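PDB 3III: CocE/NonD family hydrolase from Staphylococcus aureus subsp. aureus COL, which probably hydrolyses ester or amide bonds, as an alpha/beta-hydrolase related to cocaine esterase and the X-Pro dipeptidyl-peptidases. Local coordinates for residues V46-R60 with E144-W158. Residues are numbered along the deposited sequence; the frame is centred on the assembly and turned at random.
Sequences VEMRDGEKLYINIFR and EDYYEVIEWAANQSW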
loop_
_atom_site.group_PDB
_atom_site.type_symbol
_atom_site.label_atom_id
_atom_site.label_comp_id
_atom_site.label_asym_id
_atom_site.label_seq_id
_atom_site.Cartn_x
_atom_site.Cartn_y
_atom_site.Cartn_z
ATOM N N VAL A 46 3.108 27.874 -7.724
ATOM C CA VAL A 46 2.598 28.310 -6.432
ATOM C C VAL A 46 3.804 28.573 -5.537
ATOM O O VAL A 46 4.766 27.770 -5.474
ATOM C CB VAL A 46 1.704 27.237 -5.773
ATOM C CG1 VAL A 46 1.206 27.706 -4.399
ATOM C CG2 VAL A 46 0.562 26.884 -6.636
ATOM N N GLU A 47 3.789 29.688 -4.834
ATOM C CA GLU A 47 4.979 30.079 -4.047
ATOM C C GLU A 47 4.802 29.661 -2.594
ATOM O O GLU A 47 3.796 30.023 -1.976
ATOM C CB GLU A 47 5.240 31.596 -4.147
ATOM C CG GLU A 47 6.557 32.007 -3.554
ATOM C CD GLU A 47 6.816 33.477 -3.666
ATOM O OE1 GLU A 47 6.288 34.088 -4.576
ATOM O OE2 GLU A 47 7.589 34.017 -2.870
HETATM N N MSE A 48 5.784 28.916 -2.063
HETATM C CA MSE A 48 5.797 28.474 -0.684
HETATM C C MSE A 48 6.206 29.602 0.268
HETATM O O MSE A 48 6.778 30.646 -0.151
HETATM C CB MSE A 48 6.737 27.290 -0.504
HETATM C CG MSE A 48 6.517 26.127 -1.435
HETATM SE SE MSE A 48 4.778 25.245 -1.141
HETATM C CE MSE A 48 3.656 26.381 -2.394
ATOM N N ARG A 49 5.997 29.368 1.562
ATOM C CA ARG A 49 6.331 30.386 2.585
ATOM C C ARG A 49 7.792 30.784 2.506
ATOM O O ARG A 49 8.106 31.927 2.701
ATOM C CB ARG A 49 6.043 29.908 4.008
ATOM C CG ARG A 49 4.561 30.081 4.482
ATOM C CD ARG A 49 4.235 29.109 5.647
ATOM N NE ARG A 49 4.591 27.734 5.283
ATOM C CZ ARG A 49 5.009 26.786 6.124
ATOM N NH1 ARG A 49 5.101 27.026 7.435
ATOM N NH2 ARG A 49 5.356 25.601 5.649
ATOM N N ASP A 50 8.681 29.860 2.188
ATOM C CA ASP A 50 10.103 30.207 2.067
ATOM C C ASP A 50 10.542 30.806 0.718
ATOM O O ASP A 50 11.730 31.079 0.536
ATOM C CB ASP A 50 10.999 29.025 2.424
ATOM C CG ASP A 50 10.995 27.932 1.380
ATOM O OD1 ASP A 50 10.271 27.989 0.374
ATOM O OD2 ASP A 50 11.744 26.976 1.582
ATOM N N GLY A 51 9.593 31.025 -0.197
ATOM C CA GLY A 51 9.884 31.570 -1.530
ATOM C C GLY A 51 10.062 30.509 -2.599
ATOM O O GLY A 51 10.072 30.820 -3.759
ATOM N N GLU A 52 10.201 29.244 -2.237
ATOM C CA GLU A 52 10.318 28.199 -3.253
ATOM C C GLU A 52 9.065 28.153 -4.133
ATOM O O GLU A 52 7.918 28.241 -3.637
ATOM C CB GLU A 52 10.569 26.828 -2.629
ATOM C CG GLU A 52 10.770 25.654 -3.687
ATOM C CD GLU A 52 12.204 25.620 -4.250
ATOM O OE1 GLU A 52 13.035 26.459 -3.838
ATOM O OE2 GLU A 52 12.498 24.741 -5.072
ATOM N N LYS A 53 9.287 27.979 -5.437
ATOM C CA LYS A 53 8.187 27.767 -6.364
ATOM C C LYS A 53 7.924 26.300 -6.645
ATOM O O LYS A 53 8.835 25.561 -6.923
ATOM C CB LYS A 53 8.448 28.551 -7.652
ATOM C CG LYS A 53 8.079 30.058 -7.481
ATOM C CD LYS A 53 8.444 30.824 -8.717
ATOM C CE LYS A 53 7.954 32.266 -8.653
ATOM N NZ LYS A 53 8.747 33.113 -9.603
ATOM N N LEU A 54 6.671 25.881 -6.569
ATOM C CA LEU A 54 6.259 24.553 -7.007
ATOM C C LEU A 54 5.505 24.710 -8.317
ATOM O O LEU A 54 4.725 25.690 -8.491
ATOM C CB LEU A 54 5.347 23.870 -5.984
ATOM C CG LEU A 54 6.021 22.909 -5.018
ATOM C CD1 LEU A 54 7.255 23.496 -4.365
ATOM C CD2 LEU A 54 5.017 22.363 -4.024
ATOM N N TYR A 55 5.737 23.775 -9.216
ATOM C CA TYR A 55 5.159 23.782 -10.549
ATOM C C TYR A 55 3.978 22.862 -10.673
ATOM O O TYR A 55 3.989 21.741 -10.179
ATOM C CB TYR A 55 6.218 23.484 -11.623
ATOM C CG TYR A 55 7.255 24.594 -11.654
ATOM C CD1 TYR A 55 7.200 25.603 -12.609
ATOM C CD2 TYR A 55 8.267 24.632 -10.705
ATOM C CE1 TYR A 55 8.135 26.653 -12.592
ATOM C CE2 TYR A 55 9.160 25.655 -10.669
ATOM C CZ TYR A 55 9.098 26.658 -11.613
ATOM O OH TYR A 55 10.042 27.628 -11.594
ATOM N N ILE A 56 2.950 23.338 -11.352
ATOM C CA ILE A 56 1.678 22.561 -11.502
ATOM C C ILE A 56 1.116 22.639 -12.912
ATOM O O ILE A 56 1.487 23.512 -13.712
ATOM C CB ILE A 56 0.555 23.092 -10.531
ATOM C CG1 ILE A 56 0.130 24.519 -10.900
ATOM C CG2 ILE A 56 1.082 23.147 -9.113
ATOM C CD1 ILE A 56 -1.033 25.142 -9.978
ATOM N N ASN A 57 0.180 21.734 -13.195
ATOM C CA ASN A 57 -0.736 21.869 -14.311
ATOM C C ASN A 57 -2.155 21.930 -13.778
ATOM O O ASN A 57 -2.490 21.259 -12.807
ATOM C CB ASN A 57 -0.647 20.647 -15.220
ATOM C CG ASN A 57 0.728 20.459 -15.819
ATOM O OD1 ASN A 57 1.419 21.428 -16.143
ATOM N ND2 ASN A 57 1.090 19.210 -16.057
ATOM N N ILE A 58 -2.996 22.700 -14.448
ATOM C CA ILE A 58 -4.401 22.803 -14.118
ATOM C C ILE A 58 -5.248 22.434 -15.344
ATOM O O ILE A 58 -5.140 23.060 -16.386
ATOM C CB ILE A 58 -4.795 24.258 -13.753
ATOM C CG1 ILE A 58 -3.965 24.827 -12.587
ATOM C CG2 ILE A 58 -6.322 24.365 -13.461
ATOM C CD1 ILE A 58 -4.052 26.411 -12.446
ATOM N N PHE A 59 -6.099 21.423 -15.212
ATOM C CA PHE A 59 -7.045 21.075 -16.262
ATOM C C PHE A 59 -8.413 21.492 -15.778
ATOM O O PHE A 59 -8.827 21.093 -14.660
ATOM C CB PHE A 59 -7.057 19.564 -16.437
ATOM C CG PHE A 59 -5.752 18.982 -16.962
ATOM C CD1 PHE A 59 -5.582 18.783 -18.298
ATOM C CD2 PHE A 59 -4.701 18.665 -16.088
ATOM C CE1 PHE A 59 -4.378 18.250 -18.783
ATOM C CE2 PHE A 59 -3.522 18.127 -16.530
ATOM C CZ PHE A 59 -3.351 17.908 -17.881
ATOM N N ARG A 60 -9.104 22.276 -16.589
ATOM C CA ARG A 60 -10.392 22.802 -16.206
ATOM C C ARG A 60 -11.346 22.981 -17.364
ATOM O O ARG A 60 -10.922 23.089 -18.506
ATOM C CB ARG A 60 -10.214 24.091 -15.418
ATOM C CG ARG A 60 -9.421 25.168 -16.110
ATOM C CD ARG A 60 -9.203 26.384 -15.190
ATOM N NE ARG A 60 -8.607 27.494 -15.949
ATOM C CZ ARG A 60 -9.301 28.335 -16.711
ATOM N NH1 ARG A 60 -10.608 28.242 -16.828
ATOM N NH2 ARG A 60 -8.670 29.274 -17.398
ATOM N N GLU A 144 3.806 19.909 4.262
ATOM C CA GLU A 144 3.589 21.362 4.446
ATOM C C GLU A 144 3.473 22.096 3.107
ATOM O O GLU A 144 2.634 23.021 2.954
ATOM C CB GLU A 144 4.652 21.969 5.360
ATOM C CG GLU A 144 4.439 21.516 6.813
ATOM C CD GLU A 144 5.450 22.085 7.770
ATOM O OE1 GLU A 144 6.095 23.098 7.397
ATOM O OE2 GLU A 144 5.566 21.544 8.903
ATOM N N ASP A 145 4.287 21.682 2.127
ATOM C CA ASP A 145 4.234 22.269 0.796
ATOM C C ASP A 145 2.881 21.953 0.133
ATOM O O ASP A 145 2.253 22.825 -0.446
ATOM C CB ASP A 145 5.361 21.722 -0.082
ATOM C CG ASP A 145 6.745 22.236 0.312
ATOM O OD1 ASP A 145 6.839 23.267 0.990
ATOM O OD2 ASP A 145 7.729 21.566 -0.070
ATOM N N TYR A 146 2.458 20.693 0.227
ATOM C CA TYR A 146 1.162 20.214 -0.287
ATOM C C TYR A 146 -0.007 21.011 0.324
ATOM O O TYR A 146 -0.902 21.498 -0.382
ATOM C CB TYR A 146 1.040 18.704 0.006
ATOM C CG TYR A 146 0.048 17.888 -0.853
ATOM C CD1 TYR A 146 0.038 16.502 -0.773
ATOM C CD2 TYR A 146 -0.928 18.483 -1.658
ATOM C CE1 TYR A 146 -0.844 15.741 -1.518
ATOM C CE2 TYR A 146 -1.827 17.718 -2.400
ATOM C CZ TYR A 146 -1.768 16.342 -2.322
ATOM O OH TYR A 146 -2.610 15.552 -3.058
ATOM N N TYR A 147 0.049 21.232 1.627
ATOM C CA TYR A 147 -0.939 22.037 2.288
ATOM C C TYR A 147 -1.044 23.425 1.655
ATOM O O TYR A 147 -2.168 23.901 1.407
ATOM C CB TYR A 147 -0.566 22.154 3.746
ATOM C CG TYR A 147 -1.448 22.955 4.695
ATOM C CD1 TYR A 147 -1.610 24.349 4.590
ATOM C CD2 TYR A 147 -1.977 22.335 5.808
ATOM C CE1 TYR A 147 -2.346 25.062 5.554
ATOM C CE2 TYR A 147 -2.725 23.045 6.756
ATOM C CZ TYR A 147 -2.897 24.380 6.631
ATOM O OH TYR A 147 -3.631 25.033 7.597
ATOM N N GLU A 148 0.104 24.070 1.396
ATOM C CA GLU A 148 0.052 25.389 0.747
ATOM C C GLU A 148 -0.660 25.365 -0.630
ATOM O O GLU A 148 -1.429 26.316 -0.985
ATOM C CB GLU A 148 1.449 26.040 0.650
ATOM C CG GLU A 148 2.100 26.380 1.980
ATOM C CD GLU A 148 3.145 27.491 1.890
ATOM O OE1 GLU A 148 2.728 28.596 1.507
ATOM O OE2 GLU A 148 4.347 27.260 2.204
ATOM N N VAL A 149 -0.438 24.311 -1.404
ATOM C CA VAL A 149 -1.023 24.225 -2.717
ATOM C C VAL A 149 -2.552 24.005 -2.611
ATOM O O VAL A 149 -3.324 24.579 -3.419
ATOM C CB VAL A 149 -0.322 23.164 -3.628
ATOM C CG1 VAL A 149 -0.939 23.162 -5.025
ATOM C CG2 VAL A 149 1.242 23.453 -3.720
ATOM N N ILE A 150 -2.989 23.195 -1.636
ATOM C CA ILE A 150 -4.422 22.984 -1.378
ATOM C C ILE A 150 -5.096 24.296 -1.085
ATOM O O ILE A 150 -6.126 24.617 -1.674
ATOM C CB ILE A 150 -4.675 21.958 -0.218
ATOM C CG1 ILE A 150 -4.249 20.572 -0.681
ATOM C CG2 ILE A 150 -6.119 22.014 0.257
ATOM C CD1 ILE A 150 -4.130 19.543 0.424
ATOM N N GLU A 151 -4.510 25.074 -0.178
ATOM C CA GLU A 151 -5.100 26.338 0.244
ATOM C C GLU A 151 -5.069 27.382 -0.860
ATOM O O GLU A 151 -5.989 28.177 -0.970
ATOM C CB GLU A 151 -4.441 26.827 1.539
ATOM C CG GLU A 151 -4.710 25.869 2.723
ATOM C CD GLU A 151 -6.213 25.584 2.948
ATOM O OE1 GLU A 151 -6.953 26.576 3.205
ATOM O OE2 GLU A 151 -6.652 24.401 2.858
ATOM N N TRP A 152 -4.032 27.368 -1.691
ATOM C CA TRP A 152 -3.953 28.249 -2.851
ATOM C C TRP A 152 -5.077 27.950 -3.874
ATOM O O TRP A 152 -5.752 28.869 -4.353
ATOM C CB TRP A 152 -2.598 28.085 -3.511
ATOM C CG TRP A 152 -2.473 28.811 -4.825
ATOM C CD1 TRP A 152 -2.078 30.101 -5.017
ATOM C CD2 TRP A 152 -2.752 28.280 -6.101
ATOM N NE1 TRP A 152 -2.093 30.399 -6.355
ATOM C CE2 TRP A 152 -2.510 29.295 -7.039
ATOM C CE3 TRP A 152 -3.175 27.025 -6.557
ATOM C CZ2 TRP A 152 -2.679 29.097 -8.410
ATOM C CZ3 TRP A 152 -3.319 26.831 -7.911
ATOM C CH2 TRP A 152 -3.089 27.871 -8.820
ATOM N N ALA A 153 -5.271 26.668 -4.155
ATOM C CA ALA A 153 -6.278 26.180 -5.068
ATOM C C ALA A 153 -7.665 26.602 -4.638
ATOM O O ALA A 153 -8.472 26.933 -5.476
ATOM C CB ALA A 153 -6.215 24.639 -5.160
ATOM N N ALA A 154 -7.908 26.626 -3.324
ATOM C CA ALA A 154 -9.207 26.988 -2.798
ATOM C C ALA A 154 -9.577 28.427 -3.068
ATOM O O ALA A 154 -10.748 28.750 -3.086
ATOM C CB ALA A 154 -9.312 26.707 -1.321
ATOM N N ASN A 155 -8.591 29.262 -3.358
ATOM C CA ASN A 155 -8.812 30.648 -3.609
ATOM C C ASN A 155 -8.789 31.076 -5.088
ATOM O O ASN A 155 -8.867 32.250 -5.380
ATOM C CB ASN A 155 -7.784 31.469 -2.810
ATOM C CG ASN A 155 -8.133 31.540 -1.339
ATOM O OD1 ASN A 155 -7.274 31.311 -0.485
ATOM N ND2 ASN A 155 -9.399 31.746 -1.037
ATOM N N GLN A 156 -8.701 30.158 -6.012
ATOM C CA GLN A 156 -8.643 30.520 -7.410
ATOM C C GLN A 156 -10.033 30.727 -8.033
ATOM O O GLN A 156 -11.033 30.191 -7.598
ATOM C CB GLN A 156 -7.884 29.461 -8.192
ATOM C CG GLN A 156 -6.439 29.310 -7.769
ATOM C CD GLN A 156 -5.733 30.616 -7.558
ATOM O OE1 GLN A 156 -5.576 31.401 -8.505
ATOM N NE2 GLN A 156 -5.339 30.892 -6.295
ATOM N N SER A 157 -10.053 31.462 -9.123
ATOM C CA SER A 157 -11.306 31.883 -9.752
ATOM C C SER A 157 -12.161 30.673 -10.180
ATOM O O SER A 157 -13.408 30.738 -10.166
ATOM C CB SER A 157 -10.981 32.819 -10.928
ATOM O OG SER A 157 -10.292 32.075 -11.939
ATOM N N TRP A 158 -11.514 29.583 -10.559
ATOM C CA TRP A 158 -12.217 28.385 -11.017
ATOM C C TRP A 158 -12.576 27.399 -9.901
ATOM O O TRP A 158 -13.038 26.287 -10.189
ATOM C CB TRP A 158 -11.407 27.662 -12.112
ATOM C CG TRP A 158 -9.863 27.720 -11.888
ATOM C CD1 TRP A 158 -8.982 28.531 -12.515
ATOM C CD2 TRP A 158 -9.105 26.978 -10.925
ATOM N NE1 TRP A 158 -7.708 28.316 -12.039
ATOM C CE2 TRP A 158 -7.756 27.373 -11.057
ATOM C CE3 TRP A 158 -9.430 26.010 -9.975
ATOM C CZ2 TRP A 158 -6.746 26.843 -10.277
ATOM C CZ3 TRP A 158 -8.427 25.473 -9.203
ATOM C CH2 TRP A 158 -7.087 25.881 -9.372
HETATM O O HOH W 1 3.409 30.943 0.602
HETATM O O HOH W 2 5.877 25.196 2.576
#
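In this alpha/beta-hydrolase fold, a helix packs against the antiparallel edge region of the central sheet: the hairpin of strands 36-47 and 53-60 lies over helix 140-154 and the loop after it, and the axes of strand 53-60 and helix segment 144-154 run 59° apart. At the hairpin's tip a type I turn from Met-48 to Gly-51 carries Arg-49 to a pair of helix glutamates one turn apart. Glu-148 OE2 accepts two N-H groups of Arg-49: the backbone N at 2.8 Å on its syn lone pair, and NE, in a salt-bridged hydrogen bond that arrives from above the carboxylate plane. The chain of Arg-49 bends at chi3 (-52°), turning its guanidinium so that NH2 makes a second salt-bridged hydrogen bond, to Glu-144 OE1 at 3.1 Å, with an N-H...O angle of 169°. Both acceptors sit at the guanidinium edge, fixing its rotation, and a water links Arg-49 NH2 to Glu-148 OE2 and Asp-145 OD1. Asp-145 OD2 forms a salt bridge with Arg-126.

From Met-48 along the strands the contact becomes apolar. Selenomethionine Met-48, flexible enough to fold at chi2 and chi3, places CE 4.0 Å from Val-149 CG2, which Leu-54 CD2 also meets. The compact, branched Val-46 lays CG2 over the six-membered ring of Trp-152, 3.8 Å from its centroid, in a CH-pi contact; Gln-156 NE2 covers the opposite face while donating to Trp-152 O. Ile-56 CD1 reaches CZ3 of that indole, and Ile-58 CD1 meets its edge, bridging to Trp-158 CZ2 at 3.5 Å. Trp-152 from the helix and Trp-158 from the loop after it fill the space against the strand with broad indoles. Arg-60, held by a salt bridge to Glu-41, uses its aliphatic part here: CD lies over the five-membered ring of Trp-158, 3.4 Å from CD1.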